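Local atomic coordinates of PLP-Dependent L-Arginine Hydroxylase MppP (Streptomyces wadayamensis, PDB entry 6C92), a protein that binds pyridoxal 5'-phosphate and hydroxylates L-arginine on a scaffold of the aminotransferase family of class one. Residues Leu23-Gly28 with Leu355-Glu360; Gly82-Cys87 with Leu232-Glu237. One frame throughout, in Å; residues are numbered along the deposited sequence.

Interaction 1 joins the loop 23-28, near the start of the chain, to residues 355-360, which lead from strand 350-354 into helix 359-374. Interaction 2 pairs strands 84-87 and 231-235 at one margin of the seven-stranded mixed sheet, and along the chain it is nested inside the loop that interaction 1 closes. The two share no strand or helix: their centres lie 31 Å apart, on opposite sides of the chain's centre, and their nearest atoms about 16 Å apart. The bound arginine-pyridoxal phosphate adduct lies between them. Interaction 1 brings the two ends of the chain together beside it, G28 bonding it directly, whereas interaction 2 is packing at the sheet margin, away from the annotated sites.

Interaction 1: residues Leu23-Gly28 with Leu355-Glu360. With EQJ ((E)-N~2~-({3-hydroxy-2-methyl-5-[(phosphonooxy)methyl]pyridin-4-yl}methylidene)-L-arginine), chain E.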
ATOM      1  N   LEU A  23     -16.944  -1.285  21.155  1.00 43.59           N
ATOM      2  CA  LEU A  23     -17.521   0.055  21.058  1.00 39.59           C
ATOM      3  C   LEU A  23     -16.529   1.040  20.443  1.00 33.31           C
ATOM      4  O   LEU A  23     -16.261   2.122  20.957  1.00 34.30           O
ATOM      5  CB  LEU A  23     -17.995   0.515  22.429  1.00 36.18           C
ATOM      6  CG  LEU A  23     -19.145  -0.330  23.002  1.00 52.76           C
ATOM      7  CD1 LEU A  23     -19.625   0.254  24.321  1.00 54.24           C
ATOM      8  CD2 LEU A  23     -20.321  -0.450  22.033  1.00 45.08           C
ATOM      9  N   ASN A  24     -15.975   0.619  19.314  1.00 28.97           N
ATOM     10  CA  ASN A  24     -15.150   1.464  18.462  1.00 25.90           C
ATOM     11  C   ASN A  24     -16.075   2.354  17.634  1.00 25.80           C
ATOM     12  O   ASN A  24     -16.779   1.868  16.741  1.00 30.59           O
ATOM     13  CB  ASN A  24     -14.262   0.568  17.592  1.00 34.45           C
ATOM     14  CG  ASN A  24     -13.575   1.323  16.468  1.00 35.85           C
ATOM     15  OD1 ASN A  24     -13.671   2.540  16.397  1.00 29.86           O
ATOM     16  ND2 ASN A  24     -12.884   0.597  15.579  1.00 37.62           N
ATOM     17  N   ILE A  25     -16.104   3.653  17.939  1.00 28.73           N
ATOM     18  CA  ILE A  25     -16.728   4.635  17.051  1.00 30.01           C
ATOM     19  C   ILE A  25     -15.671   5.685  16.701  1.00 26.76           C
ATOM     20  O   ILE A  25     -15.972   6.879  16.564  1.00 30.67           O
ATOM     21  CB  ILE A  25     -17.978   5.285  17.672  1.00 30.14           C
ATOM     22  CG1 ILE A  25     -17.649   5.811  19.064  1.00 32.71           C
ATOM     23  CG2 ILE A  25     -19.139   4.278  17.715  1.00 34.01           C
ATOM     24  CD1 ILE A  25     -18.644   6.813  19.606  1.00 36.29           C
ATOM     25  N   ALA A  26     -14.422   5.235  16.556  1.00 30.54           N
ATOM     26  CA  ALA A  26     -13.286   6.108  16.279  1.00 30.98           C
ATOM     27  C   ALA A  26     -12.985   6.199  14.783  1.00 29.18           C
ATOM     28  O   ALA A  26     -13.353   7.187  14.140  1.00 26.17           O
ATOM     29  CB  ALA A  26     -12.056   5.613  17.044  1.00 34.86           C
ATOM     30  N   ASP A  27     -12.321   5.195  14.209  1.00 27.00           N
ATOM     31  CA  ASP A  27     -11.904   5.304  12.819  1.00 28.07           C
ATOM     32  C   ASP A  27     -13.108   5.296  11.880  1.00 23.72           C
ATOM     33  O   ASP A  27     -14.175   4.752  12.183  1.00 24.74           O
ATOM     34  CB  ASP A  27     -10.925   4.186  12.450  1.00 27.98           C
ATOM     35  CG  ASP A  27     -11.572   2.823  12.439  1.00 35.45           C
ATOM     36  OD1 ASP A  27     -12.325   2.532  11.483  1.00 37.97           O
ATOM     37  OD2 ASP A  27     -11.309   2.037  13.378  1.00 36.41           O
ATOM     38  N   GLY A  28     -12.928   5.938  10.736  1.00 24.18           N
ATOM     39  CA  GLY A  28     -14.013   6.165   9.816  1.00 25.19           C
ATOM     40  C   GLY A  28     -14.279   5.030   8.862  1.00 28.90           C
ATOM     41  O   GLY A  28     -15.191   5.130   8.036  1.00 34.81           O
ATOM     42  N   LEU A 355     -19.929   6.893  11.962  1.00 26.80           N
ATOM     43  CA  LEU A 355     -21.291   6.459  11.683  1.00 25.80           C
ATOM     44  C   LEU A 355     -21.370   5.175  10.866  1.00 27.67           C
ATOM     45  O   LEU A 355     -22.447   4.575  10.797  1.00 29.97           O
ATOM     46  CB  LEU A 355     -22.045   7.546  10.912  1.00 30.71           C
ATOM     47  CG  LEU A 355     -22.857   8.609  11.640  1.00 42.40           C
ATOM     48  CD1 LEU A 355     -22.358   8.919  13.031  1.00 45.01           C
ATOM     49  CD2 LEU A 355     -22.896   9.846  10.788  1.00 30.30           C
ATOM     50  N   SER A 356     -20.280   4.759  10.214  1.00 30.38           N
ATOM     51  CA  SER A 356     -20.286   3.527   9.424  1.00 27.83           C
ATOM     52  C   SER A 356     -20.119   2.348  10.378  1.00 27.37           C
ATOM     53  O   SER A 356     -19.060   1.712  10.470  1.00 26.85           O
ATOM     54  CB  SER A 356     -19.201   3.537   8.361  1.00 27.99           C
ATOM     55  OG  SER A 356     -19.460   4.452   7.307  1.00 33.10           O
ATOM     56  N   ARG A 357     -21.216   2.034  11.063  1.00 28.39           N
ATOM     57  CA  ARG A 357     -21.254   1.068  12.144  1.00 29.87           C
ATOM     58  C   ARG A 357     -22.650   0.471  12.160  1.00 30.38           C
ATOM     59  O   ARG A 357     -23.620   1.143  11.807  1.00 30.34           O
ATOM     60  CB  ARG A 357     -20.983   1.714  13.514  1.00 31.20           C
ATOM     61  CG  ARG A 357     -19.594   2.294  13.728  1.00 33.37           C
ATOM     62  CD  ARG A 357     -18.524   1.216  13.729  1.00 32.51           C
ATOM     63  NE  ARG A 357     -17.224   1.754  14.102  1.00 28.71           N
ATOM     64  CZ  ARG A 357     -16.389   2.352  13.265  1.00 32.33           C
ATOM     65  NH1 ARG A 357     -16.694   2.484  11.971  1.00 28.46           N
ATOM     66  NH2 ARG A 357     -15.222   2.789  13.720  1.00 33.91           N
ATOM     67  N   SER A 358     -22.758  -0.775  12.599  1.00 28.56           N
ATOM     68  CA  SER A 358     -24.087  -1.304  12.884  1.00 35.11           C
ATOM     69  C   SER A 358     -24.803  -0.397  13.884  1.00 42.66           C
ATOM     70  O   SER A 358     -24.202   0.104  14.838  1.00 33.78           O
ATOM     71  CB  SER A 358     -23.986  -2.729  13.419  1.00 37.11           C
ATOM     72  OG  SER A 358     -23.477  -3.582  12.402  1.00 34.63           O
ATOM     73  N   THR A 359     -26.098  -0.173  13.660  1.00 42.75           N
ATOM     74  CA  THR A 359     -26.810   0.794  14.491  1.00 41.82           C
ATOM     75  C   THR A 359     -26.786   0.403  15.964  1.00 43.36           C
ATOM     76  O   THR A 359     -26.742   1.283  16.827  1.00 40.02           O
ATOM     77  CB  THR A 359     -28.251   0.958  14.010  1.00 43.18           C
ATOM     78  OG1 THR A 359     -28.253   1.257  12.609  1.00 37.08           O
ATOM     79  CG2 THR A 359     -28.935   2.102  14.748  1.00 47.67           C
ATOM     80  N   GLU A 360     -26.790  -0.896  16.274  1.00 42.56           N
ATOM     81  CA  GLU A 360     -26.846  -1.316  17.674  1.00 43.38           C
ATOM     82  C   GLU A 360     -25.619  -0.895  18.469  1.00 44.28           C
ATOM     83  O   GLU A 360     -25.790  -0.247  19.515  1.00 40.04           O
ATOM     84  CB  GLU A 360     -27.076  -2.830  17.749  1.00 46.44           C
ATOM     85  CG  GLU A 360     -27.075  -3.405  19.162  1.00 62.75           C
ATOM     86  CD  GLU A 360     -27.631  -4.823  19.232  1.00 85.22           C
ATOM     87  OE1 GLU A 360     -28.165  -5.310  18.214  1.00 87.78           O
ATOM     88  OE2 GLU A 360     -27.538  -5.448  20.311  1.00 92.42           O
TER
HETATM   89  C01 EQJ E 401     -10.012  12.400   3.597  1.00 29.38           C
HETATM   90  C02 EQJ E 401      -9.217  11.107   3.760  1.00 32.31           C
HETATM   91  C04 EQJ E 401      -7.605   9.673   2.845  1.00 28.48           C
HETATM   92  C05 EQJ E 401      -7.717   8.827   3.935  1.00 34.80           C
HETATM   93  C06 EQJ E 401      -6.833   7.536   4.014  1.00 29.82           C
HETATM   94  C12 EQJ E 401      -8.603   9.141   5.007  1.00 51.62           C
HETATM   95  C13 EQJ E 401      -8.735   8.174   6.193  1.00 63.35           C
HETATM   96  C15 EQJ E 401     -10.078   7.352   8.134  1.00 50.66           C
HETATM   97  C16 EQJ E 401      -8.933   6.353   8.484  1.00 43.61           C
HETATM   98  C17 EQJ E 401      -7.545   6.887   8.909  1.00 40.02           C
HETATM   99  C18 EQJ E 401      -6.579   5.677   9.003  1.00 31.67           C
HETATM  100  C20 EQJ E 401      -4.191   6.279   8.227  1.00 37.08           C
HETATM  101  C23 EQJ E 401     -10.573   8.153   9.342  1.00 31.41           C
HETATM  102  C26 EQJ E 401      -9.377  10.298   4.892  1.00 48.64           C
HETATM  103  N03 EQJ E 401      -8.362  10.789   2.793  1.00 22.75           N
HETATM  104  N14 EQJ E 401      -9.772   8.249   7.003  1.00 56.06           N
HETATM  105  N19 EQJ E 401      -5.203   6.108   9.292  1.00 26.21           N
HETATM  106  N21 EQJ E 401      -4.622   6.026   6.895  1.00 24.80           N
HETATM  107  N22 EQJ E 401      -2.955   6.666   8.482  1.00 32.03           N
HETATM  108  O07 EQJ E 401      -7.678   6.406   4.037  1.00 21.69           O
HETATM  109  O09 EQJ E 401      -6.714   4.714   5.718  1.00 20.58           O
HETATM  110  O10 EQJ E 401      -7.838   3.907   3.603  1.00 19.91           O
HETATM  111  O11 EQJ E 401      -5.615   5.030   3.572  1.00 17.98           O
HETATM  112  O24 EQJ E 401     -11.028   9.290   9.175  1.00 29.27           O
HETATM  113  O25 EQJ E 401     -10.564   7.681  10.502  1.00 27.42           O
HETATM  114  O27 EQJ E 401     -10.264  10.646   5.881  1.00 41.86           O
HETATM  115  P08 EQJ E 401      -6.941   4.944   4.274  1.00 20.46           P
HETATM  116  O   HOH W   1     -17.114   5.341   6.232  1.00 25.89           O
HETATM  117  O   HOH W   2     -17.651   6.038   9.853  1.00 26.74           O
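R357 leaves its backbone with CG anti to the carbonyl carbon (chi1 -66°) and is bent at chi2, which lays the guanidinium against the loop 23-28; N24, with CG anti to its own N (chi1 168°), brings its amide to meet it. The grip on N24 is side-on and uses two acceptors. NE of R357 donates to the backbone O of N24 at 2.7 Å, in the guanidinium plane, while NH2 of R357 reaches OD1 of N24 at 3.1 Å from above the amide plane, the two planes standing 81° apart. OD1 also accepts from the backbone N of A26, closing an Asx turn. NH2 of R357 further donates to the carbonyl O of D27 at 2.7 Å, and its salt bridge to D27 OD1 is long; R31 holds that oxygen more strongly. Thus fixed, the loop presents the backbone N of G28 to carboxylate O25 of the arginine-pyridoxal phosphate adduct at 2.9 Å. Two waters link G28 O to S356. Around this buried contact, I25 packs on helix 359-374, S356 touches I281 of helix 256-292, and A26 O accepts from R352 in strand 350-354.

Interaction 2: residues Gly82-Cys87 with Leu232-Glu237; sequences GRVLSC and LLVFSE
L85 and L233 form the central, hydrogen-bonded pair of an antiparallel strand pairing at the margin of the mixed seven-stranded sheet of the PLP enzymes of fold type one; 84-87 is its outermost strand within the chain. The bonds L85 N to L233 O (2.8 Å) and L233 N to L85 O (2.9 Å) are both nearly straight. V84 with V234 and S86 with L232 are the flanking non-hydrogen-bonded pairs. Packing is close on both faces here. On one, CG1 of V84 meets CG of L232 at 3.8 Å, and both residues touch H65 and F69 of helix 57-71; S86 OG is bonded to E61 and H65 of that helix. On the face of L85 and L233, CD1 of L85 reaches CE2 of F235 at 3.7 Å. With CG between its backbone N and carbonyl carbon (chi1 56°), the F235 ring is brought to L85, whose CG lies at the ring edge, in plane; V243 and E244 of helix 243-250 also touch F235.

Beyond the pairing, the contact passes into loop and becomes more open to solvent. R83, partly exposed, bends at chi2 and chi3 and clasps F235 O side-on, with NH2 at 2.8 Å and NE at 3.2 Å from that oxygen. An alanine here would remove both donors and is likely to leave this carbonyl without its clasp and the exposed E237 without the positive charge of this arginine nearby. The E237 carboxylate makes no salt bridge with R83: OE2 stays 4.2 Å from NH1 of R83, well out of the guanidinium plane. It is the aliphatic CG of E237 that lies over one guanidinium face, toward the rim, 3.3 Å from NH1 of R83.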
ATOM      1  N   GLY A  82      -3.704   3.708 -17.682  1.00 31.01           N
ATOM      2  CA  GLY A  82      -2.569   4.391 -17.096  1.00 26.28           C
ATOM      3  C   GLY A  82      -2.839   5.781 -16.571  1.00 28.28           C
ATOM      4  O   GLY A  82      -1.959   6.354 -15.911  1.00 28.32           O
ATOM      5  N   ARG A  83      -4.009   6.352 -16.857  1.00 23.75           N
ATOM      6  CA  ARG A  83      -4.349   7.666 -16.345  1.00 21.92           C
ATOM      7  C   ARG A  83      -4.934   7.605 -14.940  1.00 19.39           C
ATOM      8  O   ARG A  83      -4.927   8.616 -14.213  1.00 25.50           O
ATOM      9  CB  ARG A  83      -5.332   8.344 -17.310  1.00 25.08           C
ATOM     10  CG  ARG A  83      -4.684   8.779 -18.658  1.00 28.74           C
ATOM     11  CD  ARG A  83      -3.659   9.911 -18.469  1.00 27.47           C
ATOM     12  NE  ARG A  83      -4.246  11.062 -17.774  1.00 26.84           N
ATOM     13  CZ  ARG A  83      -5.086  11.930 -18.326  1.00 26.15           C
ATOM     14  NH1 ARG A  83      -5.455  11.802 -19.601  1.00 28.76           N
ATOM     15  NH2 ARG A  83      -5.596  12.910 -17.593  1.00 22.26           N
ATOM     16  N   VAL A  84      -5.481   6.455 -14.572  1.00 18.92           N
ATOM     17  CA  VAL A  84      -5.984   6.194 -13.229  1.00 19.13           C
ATOM     18  C   VAL A  84      -5.083   5.121 -12.649  1.00 19.63           C
ATOM     19  O   VAL A  84      -5.072   3.992 -13.150  1.00 21.29           O
ATOM     20  CB  VAL A  84      -7.445   5.723 -13.236  1.00 18.72           C
ATOM     21  CG1 VAL A  84      -7.873   5.406 -11.836  1.00 20.37           C
ATOM     22  CG2 VAL A  84      -8.359   6.801 -13.850  1.00 18.22           C
ATOM     23  N   LEU A  85      -4.342   5.473 -11.603  1.00 15.25           N
ATOM     24  CA  LEU A  85      -3.386   4.576 -10.966  1.00 17.08           C
ATOM     25  C   LEU A  85      -4.020   3.975  -9.712  1.00 16.40           C
ATOM     26  O   LEU A  85      -4.351   4.700  -8.763  1.00 19.01           O
ATOM     27  CB  LEU A  85      -2.102   5.326 -10.641  1.00 16.25           C
ATOM     28  CG  LEU A  85      -1.372   5.989 -11.829  1.00 21.45           C
ATOM     29  CD1 LEU A  85      -0.143   6.781 -11.308  1.00 27.73           C
ATOM     30  CD2 LEU A  85      -0.992   4.988 -12.887  1.00 25.79           C
ATOM     31  N   SER A  86      -4.200   2.655  -9.720  1.00 14.04           N
ATOM     32  CA  SER A  86      -4.836   1.963  -8.608  1.00 16.63           C
ATOM     33  C   SER A  86      -3.784   1.661  -7.558  1.00 16.60           C
ATOM     34  O   SER A  86      -2.816   0.954  -7.844  1.00 16.27           O
ATOM     35  CB  SER A  86      -5.496   0.657  -9.081  1.00 18.97           C
ATOM     36  OG  SER A  86      -6.513   0.941 -10.036  1.00 19.72           O
ATOM     37  N   CYS A  87      -4.004   2.160  -6.350  1.00 15.99           N
ATOM     38  CA  CYS A  87      -3.091   2.037  -5.226  1.00 15.49           C
ATOM     39  C   CYS A  87      -3.721   1.210  -4.109  1.00 16.28           C
ATOM     40  O   CYS A  87      -4.948   1.114  -3.993  1.00 16.37           O
ATOM     41  CB  CYS A  87      -2.731   3.431  -4.676  1.00 17.97           C
ATOM     42  SG  CYS A  87      -2.067   4.551  -5.945  1.00 20.49           S
ATOM     43  N   LEU A 232      -7.372   5.658  -5.845  1.00 14.88           N
ATOM     44  CA  LEU A 232      -7.255   5.880  -7.280  1.00 16.01           C
ATOM     45  C   LEU A 232      -6.622   7.245  -7.490  1.00 20.72           C
ATOM     46  O   LEU A 232      -7.231   8.274  -7.186  1.00 20.85           O
ATOM     47  CB  LEU A 232      -8.621   5.785  -7.942  1.00 19.30           C
ATOM     48  CG  LEU A 232      -9.294   4.534  -8.471  1.00 33.47           C
ATOM     49  CD1 LEU A 232      -8.804   3.230  -7.885  1.00 23.84           C
ATOM     50  CD2 LEU A 232     -10.785   4.719  -8.340  1.00 26.54           C
ATOM     51  N   LEU A 233      -5.395   7.253  -7.979  1.00 18.13           N
ATOM     52  CA  LEU A 233      -4.647   8.478  -8.197  1.00 15.07           C
ATOM     53  C   LEU A 233      -4.821   8.850  -9.659  1.00 16.98           C
ATOM     54  O   LEU A 233      -4.367   8.115 -10.545  1.00 19.56           O
ATOM     55  CB  LEU A 233      -3.174   8.254  -7.841  1.00 19.66           C
ATOM     56  CG  LEU A 233      -2.138   9.358  -7.915  1.00 28.01           C
ATOM     57  CD1 LEU A 233      -2.532  10.464  -7.069  1.00 31.13           C
ATOM     58  CD2 LEU A 233      -0.828   8.764  -7.385  1.00 32.61           C
ATOM     59  N   VAL A 234      -5.488   9.969  -9.908  1.00 16.97           N
ATOM     60  CA  VAL A 234      -5.807  10.429 -11.257  1.00 16.40           C
ATOM     61  C   VAL A 234      -5.098  11.754 -11.460  1.00 17.88           C
ATOM     62  O   VAL A 234      -5.057  12.577 -10.542  1.00 18.74           O
ATOM     63  CB  VAL A 234      -7.338  10.591 -11.440  1.00 19.64           C
ATOM     64  CG1 VAL A 234      -7.687  10.686 -12.894  1.00 19.66           C
ATOM     65  CG2 VAL A 234      -8.099   9.440 -10.751  1.00 21.98           C
ATOM     66  N   PHE A 235      -4.534  11.978 -12.648  1.00 17.81           N
ATOM     67  CA  PHE A 235      -3.717  13.170 -12.843  1.00 18.66           C
ATOM     68  C   PHE A 235      -3.891  13.705 -14.256  1.00 18.29           C
ATOM     69  O   PHE A 235      -4.188  12.956 -15.193  1.00 17.87           O
ATOM     70  CB  PHE A 235      -2.228  12.864 -12.566  1.00 22.46           C
ATOM     71  CG  PHE A 235      -1.703  11.742 -13.391  1.00 18.48           C
ATOM     72  CD1 PHE A 235      -1.220  11.954 -14.674  1.00 23.10           C
ATOM     73  CD2 PHE A 235      -1.770  10.439 -12.911  1.00 29.90           C
ATOM     74  CE1 PHE A 235      -0.776  10.888 -15.459  1.00 29.93           C
ATOM     75  CE2 PHE A 235      -1.334   9.379 -13.679  1.00 27.48           C
ATOM     76  CZ  PHE A 235      -0.835   9.599 -14.956  1.00 34.75           C
ATOM     77  N   SER A 236      -3.742  15.015 -14.386  1.00 18.06           N
ATOM     78  CA  SER A 236      -3.790  15.663 -15.688  1.00 19.00           C
ATOM     79  C   SER A 236      -2.571  15.271 -16.510  1.00 17.36           C
ATOM     80  O   SER A 236      -1.509  14.958 -15.972  1.00 17.89           O
ATOM     81  CB  SER A 236      -3.845  17.191 -15.531  1.00 21.08           C
ATOM     82  OG  SER A 236      -2.648  17.684 -14.938  1.00 20.24           O
ATOM     83  N   GLU A 237      -2.730  15.281 -17.835  1.00 19.41           N
ATOM     84  CA  GLU A 237      -1.633  14.857 -18.700  1.00 26.07           C
ATOM     85  C   GLU A 237      -0.400  15.738 -18.542  1.00 25.66           C
ATOM     86  O   GLU A 237       0.722  15.281 -18.791  1.00 23.31           O
ATOM     87  CB  GLU A 237      -2.089  14.866 -20.154  1.00 34.18           C
ATOM     88  CG  GLU A 237      -2.911  13.665 -20.537  1.00 58.13           C
ATOM     89  CD  GLU A 237      -3.166  13.586 -22.035  1.00 64.54           C
ATOM     90  OE1 GLU A 237      -3.792  14.516 -22.587  1.00 66.24           O
ATOM     91  OE2 GLU A 237      -2.730  12.602 -22.661  1.00 67.43           O
TER